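Local coordinates for protein transcriptional activator ToxR (Vibrio vulnificus, PDB 6UTC) that activates transcription as a membrane-spanning regulator whose periplasmic domain probably senses signals such as bile salts and interacts with the partner protein ToxS, at residues Q72-Y77 with T89-S94; P34-W39 with V63-G68; E20-V25 with S42-V47. All coordinates share one frame; numbering follows the deposited sequence.

Contact 1: residues Q72-Y77 with T89-S94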
loop_
_atom_site.group_PDB
_atom_site.type_symbol
_atom_site.label_atom_id
_atom_site.label_comp_id
_atom_site.label_asym_id
_atom_site.label_seq_id
_atom_site.Cartn_x
_atom_site.Cartn_y
_atom_site.Cartn_z
ATOM N N GLN A 72 3.150 13.269 -2.185
ATOM C CA GLN A 72 2.577 12.147 -2.921
ATOM C C GLN A 72 3.310 10.858 -2.576
ATOM O O GLN A 72 4.547 10.823 -2.564
ATOM C CB GLN A 72 2.643 12.385 -4.428
ATOM C CG GLN A 72 1.828 11.394 -5.227
ATOM C CD GLN A 72 1.505 11.882 -6.633
ATOM O OE1 GLN A 72 1.050 11.108 -7.477
ATOM N NE2 GLN A 72 1.746 13.165 -6.894
ATOM N N LEU A 73 2.542 9.807 -2.308
ATOM C CA LEU A 73 3.052 8.471 -2.030
ATOM C C LEU A 73 2.497 7.498 -3.061
ATOM O O LEU A 73 1.324 7.589 -3.438
ATOM C CB LEU A 73 2.604 8.034 -0.630
ATOM C CG LEU A 73 3.147 6.682 -0.144
ATOM C CD1 LEU A 73 4.598 6.841 0.315
ATOM C CD2 LEU A 73 2.308 6.103 0.978
ATOM N N ILE A 74 3.342 6.578 -3.529
ATOM C CA ILE A 74 2.940 5.515 -4.440
ATOM C C ILE A 74 2.761 4.235 -3.638
ATOM O O ILE A 74 3.650 3.851 -2.864
ATOM C CB ILE A 74 3.992 5.314 -5.542
ATOM C CG1 ILE A 74 4.370 6.651 -6.185
ATOM C CG2 ILE A 74 3.494 4.316 -6.568
ATOM C CD1 ILE A 74 3.189 7.406 -6.758
ATOM N N LEU A 75 1.617 3.575 -3.807
ATOM C CA LEU A 75 1.377 2.264 -3.208
ATOM C C LEU A 75 1.090 1.265 -4.317
ATOM O O LEU A 75 0.168 1.467 -5.115
ATOM C CB LEU A 75 0.187 2.313 -2.251
ATOM C CG LEU A 75 0.393 3.159 -1.002
ATOM C CD1 LEU A 75 -0.904 3.298 -0.215
ATOM C CD2 LEU A 75 1.482 2.573 -0.125
ATOM N N ASN A 76 1.867 0.198 -4.367
ATOM C CA ASN A 76 1.687 -0.853 -5.359
ATOM C C ASN A 76 1.181 -2.099 -4.641
ATOM O O ASN A 76 1.933 -2.740 -3.894
ATOM C CB ASN A 76 2.995 -1.111 -6.102
ATOM C CG ASN A 76 3.144 -0.218 -7.324
ATOM O OD1 ASN A 76 2.501 -0.450 -8.349
ATOM N ND2 ASN A 76 3.946 0.815 -7.212
ATOM N N TYR A 77 -0.090 -2.419 -4.854
ATOM C CA TYR A 77 -0.699 -3.607 -4.268
ATOM C C TYR A 77 -0.414 -4.809 -5.147
ATOM O O TYR A 77 -0.727 -4.796 -6.347
ATOM C CB TYR A 77 -2.204 -3.400 -4.154
ATOM C CG TYR A 77 -2.598 -2.532 -2.987
ATOM C CD1 TYR A 77 -2.784 -3.084 -1.736
ATOM C CD2 TYR A 77 -2.766 -1.165 -3.138
ATOM C CE1 TYR A 77 -3.139 -2.305 -0.652
ATOM C CE2 TYR A 77 -3.124 -0.371 -2.055
ATOM C CZ TYR A 77 -3.315 -0.958 -0.823
ATOM O OH TYR A 77 -3.669 -0.176 0.261
ATOM N N THR A 89 -1.263 0.088 -9.023
ATOM C CA THR A 89 -0.508 1.214 -8.507
ATOM C C THR A 89 -1.488 2.325 -8.176
ATOM O O THR A 89 -2.267 2.749 -9.042
ATOM C CB THR A 89 0.470 1.726 -9.555
ATOM O OG1 THR A 89 1.309 0.663 -9.993
ATOM C CG2 THR A 89 1.344 2.808 -8.952
ATOM N N LEU A 90 -1.444 2.799 -6.934
ATOM C CA LEU A 90 -2.275 3.900 -6.475
ATOM C C LEU A 90 -1.377 5.033 -6.002
ATOM O O LEU A 90 -0.244 4.811 -5.579
ATOM C CB LEU A 90 -3.160 3.464 -5.297
ATOM C CG LEU A 90 -4.039 2.218 -5.447
ATOM C CD1 LEU A 90 -4.831 1.990 -4.178
ATOM C CD2 LEU A 90 -4.957 2.355 -6.650
ATOM N N ARG A 91 -1.896 6.250 -6.063
ATOM C CA ARG A 91 -1.182 7.435 -5.614
ATOM C C ARG A 91 -2.045 8.142 -4.583
ATOM O O ARG A 91 -3.230 8.399 -4.827
ATOM C CB ARG A 91 -0.887 8.362 -6.791
ATOM C CG ARG A 91 -0.199 7.642 -7.949
ATOM C CD ARG A 91 -1.049 7.650 -9.213
ATOM N NE ARG A 91 -0.796 6.485 -10.065
ATOM C CZ ARG A 91 0.304 6.314 -10.792
ATOM N NH1 ARG A 91 1.266 7.229 -10.766
ATOM N NH2 ARG A 91 0.445 5.230 -11.544
ATOM N N ILE A 92 -1.474 8.430 -3.424
ATOM C CA ILE A 92 -2.207 9.145 -2.394
ATOM C C ILE A 92 -1.452 10.413 -2.039
ATOM O O ILE A 92 -0.226 10.484 -2.144
ATOM C CB ILE A 92 -2.508 8.286 -1.146
ATOM C CG1 ILE A 92 -1.215 7.894 -0.436
ATOM C CG2 ILE A 92 -3.317 7.042 -1.531
ATOM C CD1 ILE A 92 -1.455 7.174 0.872
ATOM N N PHE A 93 -2.201 11.425 -1.623
ATOM C CA PHE A 93 -1.634 12.708 -1.254
ATOM C C PHE A 93 -1.698 12.888 0.254
ATOM O O PHE A 93 -2.534 12.288 0.933
ATOM C CB PHE A 93 -2.366 13.849 -1.964
ATOM C CG PHE A 93 -2.128 13.873 -3.443
ATOM C CD1 PHE A 93 -2.858 13.055 -4.288
ATOM C CD2 PHE A 93 -1.149 14.688 -3.989
ATOM C CE1 PHE A 93 -2.633 13.060 -5.653
ATOM C CE2 PHE A 93 -0.916 14.701 -5.354
ATOM C CZ PHE A 93 -1.661 13.887 -6.188
ATOM N N SER A 94 -0.784 13.704 0.776
ATOM C CA SER A 94 -0.755 13.934 2.217
ATOM C C SER A 94 -1.959 14.752 2.668
ATOM O O SER A 94 -2.630 14.401 3.647
ATOM C CB SER A 94 0.552 14.618 2.615
ATOM O OG SER A 94 0.737 15.809 1.877
#

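Contact 2: residues P34-W39 with V63-G68. With SO4 (sulfate ion), chain B.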
loop_
_atom_site.group_PDB
_atom_site.type_symbol
_atom_site.label_atom_id
_atom_site.label_comp_id
_atom_site.label_asym_id
_atom_site.label_seq_id
_atom_site.Cartn_x
_atom_site.Cartn_y
_atom_site.Cartn_z
ATOM N N PRO A 34 14.144 6.179 1.608
ATOM C CA PRO A 34 14.074 7.101 2.749
ATOM C C PRO A 34 12.898 6.789 3.659
ATOM O O PRO A 34 11.972 6.040 3.287
ATOM C CB PRO A 34 13.893 8.473 2.070
ATOM C CG PRO A 34 14.472 8.307 0.697
ATOM C CD PRO A 34 14.146 6.890 0.318
ATOM N N PRO A 35 12.867 7.382 4.853
ATOM C CA PRO A 35 11.845 7.022 5.841
ATOM C C PRO A 35 10.430 7.347 5.377
ATOM O O PRO A 35 10.182 8.343 4.698
ATOM C CB PRO A 35 12.235 7.849 7.072
ATOM C CG PRO A 35 13.689 8.185 6.867
ATOM C CD PRO A 35 13.851 8.337 5.402
ATOM N N LEU A 36 9.498 6.479 5.769
ATOM C CA LEU A 36 8.090 6.636 5.440
ATOM C C LEU A 36 7.177 6.582 6.655
ATOM O O LEU A 36 5.956 6.633 6.485
ATOM C CB LEU A 36 7.658 5.566 4.429
ATOM C CG LEU A 36 8.233 5.739 3.030
ATOM C CD1 LEU A 36 7.902 4.520 2.183
ATOM C CD2 LEU A 36 7.699 7.016 2.377
ATOM N N GLN A 37 7.729 6.513 7.868
ATOM C CA GLN A 37 6.910 6.365 9.073
ATOM C C GLN A 37 5.763 7.376 9.140
ATOM O O GLN A 37 4.652 7.039 9.572
ATOM C CB GLN A 37 7.803 6.451 10.320
ATOM C CG GLN A 37 7.053 6.383 11.644
ATOM C CD GLN A 37 6.262 5.100 11.809
ATOM O OE1 GLN A 37 6.711 4.023 11.413
ATOM N NE2 GLN A 37 5.072 5.210 12.393
ATOM N N ALA A 38 5.997 8.609 8.694
ATOM C CA ALA A 38 4.963 9.637 8.764
ATOM C C ALA A 38 3.725 9.290 7.940
ATOM O O ALA A 38 2.640 9.822 8.205
ATOM C CB ALA A 38 5.516 10.984 8.301
ATOM N N TRP A 39 3.861 8.433 6.941
ATOM C CA TRP A 39 2.731 8.045 6.112
ATOM C C TRP A 39 1.941 6.885 6.685
ATOM O O TRP A 39 0.912 6.525 6.115
ATOM C CB TRP A 39 3.227 7.650 4.720
ATOM C CG TRP A 39 3.673 8.809 3.887
ATOM C CD1 TRP A 39 4.937 9.341 3.812
ATOM C CD2 TRP A 39 2.864 9.571 2.991
ATOM N NE1 TRP A 39 4.950 10.394 2.928
ATOM C CE2 TRP A 39 3.694 10.546 2.398
ATOM C CE3 TRP A 39 1.517 9.520 2.623
ATOM C CZ2 TRP A 39 3.221 11.464 1.469
ATOM C CZ3 TRP A 39 1.042 10.437 1.694
ATOM C CH2 TRP A 39 1.898 11.392 1.124
ATOM N N VAL A 63 2.027 -4.665 -0.180
ATOM C CA VAL A 63 1.913 -3.348 -0.780
ATOM C C VAL A 63 3.281 -2.694 -0.677
ATOM O O VAL A 63 3.896 -2.683 0.400
ATOM C CB VAL A 63 0.777 -2.493 -0.172
ATOM C CG1 VAL A 63 0.989 -2.207 1.290
ATOM C CG2 VAL A 63 0.589 -1.203 -0.965
ATOM N N ILE A 64 3.794 -2.233 -1.808
ATOM C CA ILE A 64 5.098 -1.589 -1.865
ATOM C C ILE A 64 4.863 -0.092 -1.820
ATOM O O ILE A 64 4.187 0.465 -2.696
ATOM C CB ILE A 64 5.867 -1.956 -3.141
ATOM C CG1 ILE A 64 5.780 -3.458 -3.431
ATOM C CG2 ILE A 64 7.318 -1.431 -3.060
ATOM C CD1 ILE A 64 6.336 -4.323 -2.378
ATOM N N ALA A 65 5.429 0.561 -0.819
ATOM C CA ALA A 65 5.294 1.997 -0.634
ATOM C C ALA A 65 6.590 2.685 -1.048
ATOM O O ALA A 65 7.664 2.324 -0.559
ATOM C CB ALA A 65 5.003 2.298 0.832
ATOM N N THR A 66 6.486 3.673 -1.941
ATOM C CA THR A 66 7.639 4.450 -2.378
ATOM C C THR A 66 7.243 5.909 -2.571
ATOM O O THR A 66 6.062 6.267 -2.619
ATOM C CB THR A 66 8.231 3.928 -3.687
ATOM O OG1 THR A 66 7.239 3.991 -4.710
ATOM C CG2 THR A 66 8.733 2.505 -3.544
ATOM N N GLY A 67 8.255 6.760 -2.690
ATOM C CA GLY A 67 8.007 8.193 -2.827
ATOM C C GLY A 67 7.813 8.821 -1.472
ATOM O O GLY A 67 8.591 8.570 -0.549
ATOM N N GLY A 68 6.794 9.666 -1.340
ATOM C CA GLY A 68 6.442 10.184 -0.033
ATOM C C GLY A 68 7.355 11.244 0.525
ATOM O O GLY A 68 7.179 11.654 1.674
HETATM S S SO4 B . 11.109 4.110 8.102
HETATM O O1 SO4 B . 12.520 4.428 8.306
HETATM O O2 SO4 B . 10.832 3.977 6.676
HETATM O O3 SO4 B . 10.312 5.228 8.621
HETATM O O4 SO4 B . 10.790 2.877 8.812
#

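Contact 3: residues E20-V25 with S42-V47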
loop_
_atom_site.group_PDB
_atom_site.type_symbol
_atom_site.label_atom_id
_atom_site.label_comp_id
_atom_site.label_asym_id
_atom_site.label_seq_id
_atom_site.Cartn_x
_atom_site.Cartn_y
_atom_site.Cartn_z
ATOM N N GLU A 20 5.673 -2.590 8.073
ATOM C CA GLU A 20 4.664 -3.052 9.007
ATOM C C GLU A 20 3.870 -4.144 8.320
ATOM O O GLU A 20 3.653 -4.084 7.111
ATOM C CB GLU A 20 3.723 -1.900 9.385
ATOM C CG GLU A 20 2.722 -2.232 10.471
ATOM C CD GLU A 20 2.081 -0.991 11.043
ATOM O OE1 GLU A 20 2.825 -0.061 11.417
ATOM O OE2 GLU A 20 0.833 -0.951 11.093
ATOM N N ASN A 21 3.448 -5.136 9.089
ATOM C CA ASN A 21 2.427 -6.061 8.631
ATOM C C ASN A 21 1.081 -5.499 9.072
ATOM O O ASN A 21 0.828 -5.356 10.276
ATOM C CB ASN A 21 2.651 -7.450 9.227
ATOM C CG ASN A 21 1.796 -8.493 8.571
ATOM O OD1 ASN A 21 0.570 -8.447 8.658
ATOM N ND2 ASN A 21 2.433 -9.444 7.896
ATOM N N VAL A 22 0.242 -5.137 8.110
ATOM C CA VAL A 22 -1.057 -4.531 8.387
ATOM C C VAL A 22 -2.119 -5.565 8.026
ATOM O O VAL A 22 -2.442 -5.747 6.848
ATOM C CB VAL A 22 -1.255 -3.227 7.609
ATOM C CG1 VAL A 22 -2.608 -2.623 7.941
ATOM C CG2 VAL A 22 -0.150 -2.236 7.931
ATOM N N ASN A 23 -2.652 -6.262 9.035
ATOM C CA ASN A 23 -3.747 -7.218 8.845
ATOM C C ASN A 23 -3.430 -8.250 7.763
ATOM O O ASN A 23 -4.242 -8.534 6.878
ATOM C CB ASN A 23 -5.067 -6.500 8.566
ATOM C CG ASN A 23 -5.584 -5.757 9.778
ATOM O OD1 ASN A 23 -5.449 -6.230 10.905
ATOM N ND2 ASN A 23 -6.169 -4.590 9.554
ATOM N N GLY A 24 -2.220 -8.801 7.829
ATOM C CA GLY A 24 -1.795 -9.827 6.898
ATOM C C GLY A 24 -1.163 -9.319 5.618
ATOM O O GLY A 24 -0.643 -10.131 4.839
ATOM N N VAL A 25 -1.210 -8.017 5.360
ATOM C CA VAL A 25 -0.604 -7.420 4.177
ATOM C C VAL A 25 0.759 -6.883 4.589
ATOM O O VAL A 25 0.861 -6.066 5.514
ATOM C CB VAL A 25 -1.484 -6.299 3.596
ATOM C CG1 VAL A 25 -0.829 -5.703 2.352
ATOM C CG2 VAL A 25 -2.883 -6.822 3.274
ATOM N N SER A 42 -1.961 6.981 7.038
ATOM C CA SER A 42 -2.594 6.973 5.723
ATOM C C SER A 42 -2.487 5.610 5.071
ATOM O O SER A 42 -3.458 5.131 4.480
ATOM C CB SER A 42 -1.934 7.991 4.801
ATOM O OG SER A 42 -2.074 9.303 5.306
ATOM N N ILE A 43 -1.306 4.988 5.142
ATOM C CA ILE A 43 -1.138 3.663 4.555
ATOM C C ILE A 43 -2.093 2.673 5.201
ATOM O O ILE A 43 -2.721 1.864 4.514
ATOM C CB ILE A 43 0.328 3.199 4.650
ATOM C CG1 ILE A 43 1.241 4.070 3.783
ATOM C CG2 ILE A 43 0.442 1.742 4.206
ATOM C CD1 ILE A 43 2.714 3.814 4.044
ATOM N N ARG A 44 -2.216 2.718 6.533
ATOM C CA ARG A 44 -3.110 1.787 7.216
ATOM C C ARG A 44 -4.551 1.972 6.770
ATOM O O ARG A 44 -5.276 0.994 6.562
ATOM C CB ARG A 44 -2.989 1.945 8.734
ATOM C CG ARG A 44 -1.653 1.471 9.293
ATOM C CD ARG A 44 -1.543 1.820 10.761
ATOM N NE ARG A 44 -0.173 1.668 11.251
ATOM C CZ ARG A 44 0.507 2.620 11.869
ATOM N NH1 ARG A 44 -0.039 3.809 12.111
ATOM N NH2 ARG A 44 1.756 2.383 12.250
ATOM N N GLN A 45 -4.988 3.220 6.622
ATOM C CA GLN A 45 -6.345 3.454 6.150
ATOM C C GLN A 45 -6.523 2.933 4.737
ATOM O O GLN A 45 -7.545 2.318 4.416
ATOM C CB GLN A 45 -6.690 4.939 6.217
ATOM C CG GLN A 45 -8.100 5.259 5.708
ATOM C CD GLN A 45 -9.190 4.829 6.675
ATOM O OE1 GLN A 45 -8.927 4.154 7.677
ATOM N NE2 GLN A 45 -10.424 5.224 6.384
ATOM N N CYS A 46 -5.528 3.159 3.882
ATOM C CA CYS A 46 -5.599 2.687 2.504
ATOM C C CYS A 46 -5.698 1.165 2.447
ATOM O O CYS A 46 -6.536 0.614 1.729
ATOM C CB CYS A 46 -4.383 3.190 1.733
ATOM S SG CYS A 46 -4.525 3.013 -0.063
ATOM N N VAL A 47 -4.867 0.473 3.223
ATOM C CA VAL A 47 -4.936 -0.985 3.266
ATOM C C VAL A 47 -6.292 -1.442 3.789
ATOM O O VAL A 47 -6.891 -2.389 3.260
ATOM C CB VAL A 47 -3.761 -1.539 4.087
ATOM C CG1 VAL A 47 -3.896 -3.057 4.299
ATOM C CG2 VAL A 47 -2.435 -1.188 3.397
#

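Contact 1: residues Q72-Y77 with T89-S94
L73 and I92 face each other as a hydrogen-bonded pair, L73 N to I92 O at 2.9 Å and I92 N to L73 O also at 2.9 Å. L75 and L90 form a second such pair, with L90 N 2.8 Å from L75 O and an almost straight N-H...O angle of 173°. The strands are therefore antiparallel, and the non-hydrogen-bonded pairs between and beyond these two bring CA-H groups up to carbonyl oxygens, as R91 CA does to L73 O. All the residues of the hydrogen-bonded pairs are aliphatic and buried. L73 CB lies beside I92 CG1, and the side chains of L75 and I92 cross, their CD1 atoms meeting; the rotation of I92 CG1 into the space between backbone N and carbonyl carbon (chi1 65°) sets I92 CD1 over the neighbouring strand. At the hairpin end L90 CD1 meets Y77 CE2 at 3.6 Å.

The other face carries mixed and polar residues, as suits partial exposure. The extended Q72 chain runs alongside F93, its CG over one face of the ring near the rim and its amide turned 40° to the ring plane, while OE1 reaches R91 CB. I74 covers aliphatic carbons, CG2 meeting T89 CG2 at 3.5 Å and CD1 meeting R91 CG at 3.6 Å.

Together 72-78 and 88-93 make a beta hairpin in which 88-93 is one of the two edge strands of the sheet. Strand 62-67 flanks 72-78 on its other side; helix 40-52 packs on L73, L75 and Y77, whose ring stacks on Y50, and helix 99-102 covers I92.

Contact 2: residues P34-W39 with V63-G68
L36 spreads its two methyl groups over the backbone at the end of strand 62-67: CD1 rests 3.5 Å from A65 O and CD2 3.4 Å from G67 O. CD1 also meets the methyl of A65, L36 CD1 to A65 CB being 3.9 Å, and the smallness of alanine lets the leucine come down close to the strand. With CG anti to the carbonyl carbon (chi1 -70°), the isobutyl group of L36 is directed at this strand end, where a branched apolar side chain can lie against the carbonyl oxygens of both A65 and G67.

W39 approaches from the other part of the loop. Its indole NE1 donates to G68 O at 2.9 Å, the acceptor lying near the ring plane and the N-H...O angle being 158°. The donor sits in the carbonyl plane on a lone pair of G68 O, so this bond helps to set the orientation of the indole. G68, with positive phi, lacks a side chain just where a CB would run into both L36 CD2 and W39 NE1.

The loop has its own brace, W39 N to L36 O, which begins the short 3-10 turn. At its start a sulfate, probably from the crystallisation liquor, accepts from L36 N through O2 at 3.0 Å and from Q37 N through O3; R17 holds it too.

L36 also touches L19, T29 and L73, and W39 touches L73. The arrangement is that of a loop, leading from a strand into a helix, that packs against the end of strand 62-67 in the mixed beta sheet of this alpha-beta domain.

Contact 3: residues E20-V25 with S42-V47
The guanidinium of R44 and the carboxylate of E20 meet edge to edge, their planes only 21° apart, in a side-on, bidentate salt bridge. R44 NH2 donates to E20 OE1 and R44 NE to E20 OE2, each at 2.8 Å and nearly straight. Both oxygens are met on their syn sides; OE1 lies close to the guanidinium plane, while NE is tilted 19° from the carboxylate plane. Two bonds to two different oxygens hold both flat groups against rotation and probably help keep them charged. The motif on the strand side is a beta hairpin, its type I' turn running from V22 to V25, and helix 40-52 packs against it.

Both partners reach by length. E20 CG is anti to its own N (chi1 -174°) and the chain continues extended, while R44 is stretched from CG to NE and crosses the glutamate at about a right angle. The long aliphatic part of R44 passes V22, with R44 CG 4.2 Å from V22 CG2, so one residue serves the apolar contact and the charged one.

Beneath the salt bridge V22, V25 and V47 make a buried cluster of beta-branched side chains. Both V22 and V25 touch V47 CG1; the V22 and V47 side chains cross, and those of V25 and V47 meet tip to tip. V63 of strand 62-67 adds to the cluster, and the preceding residue of the helix is C46, whose SG is joined to C103 SG in the disulfide that ties the helix to the C-terminal end.

In the turn, positive phi at N23 and G24 suits asparagine and glycine. N21 fastens it in an Asx motif, its OD1 accepting from G24 N at 2.9 Å.

From the N terminus, the chain first passes through the 20-25 hairpin, whose turn joins strands 16-22 and 25-30; contact 3 then closes a loop of 16 residues when helix 40-52 returns to it. Contact 2 starts within that loop, at 34-39, and closes only at 63-68, so contacts 2 and 3 cross. Contact 1 follows both in series and closes the 72-78/88-93 hairpin. One five-stranded mixed sheet unites them: I74 N to T66 O and N76 O to I64 N probably join contacts 1 and 2 by hydrogen bonds, while I43 and V47 of the helix pack against residues of both, C46 against those of contact 1.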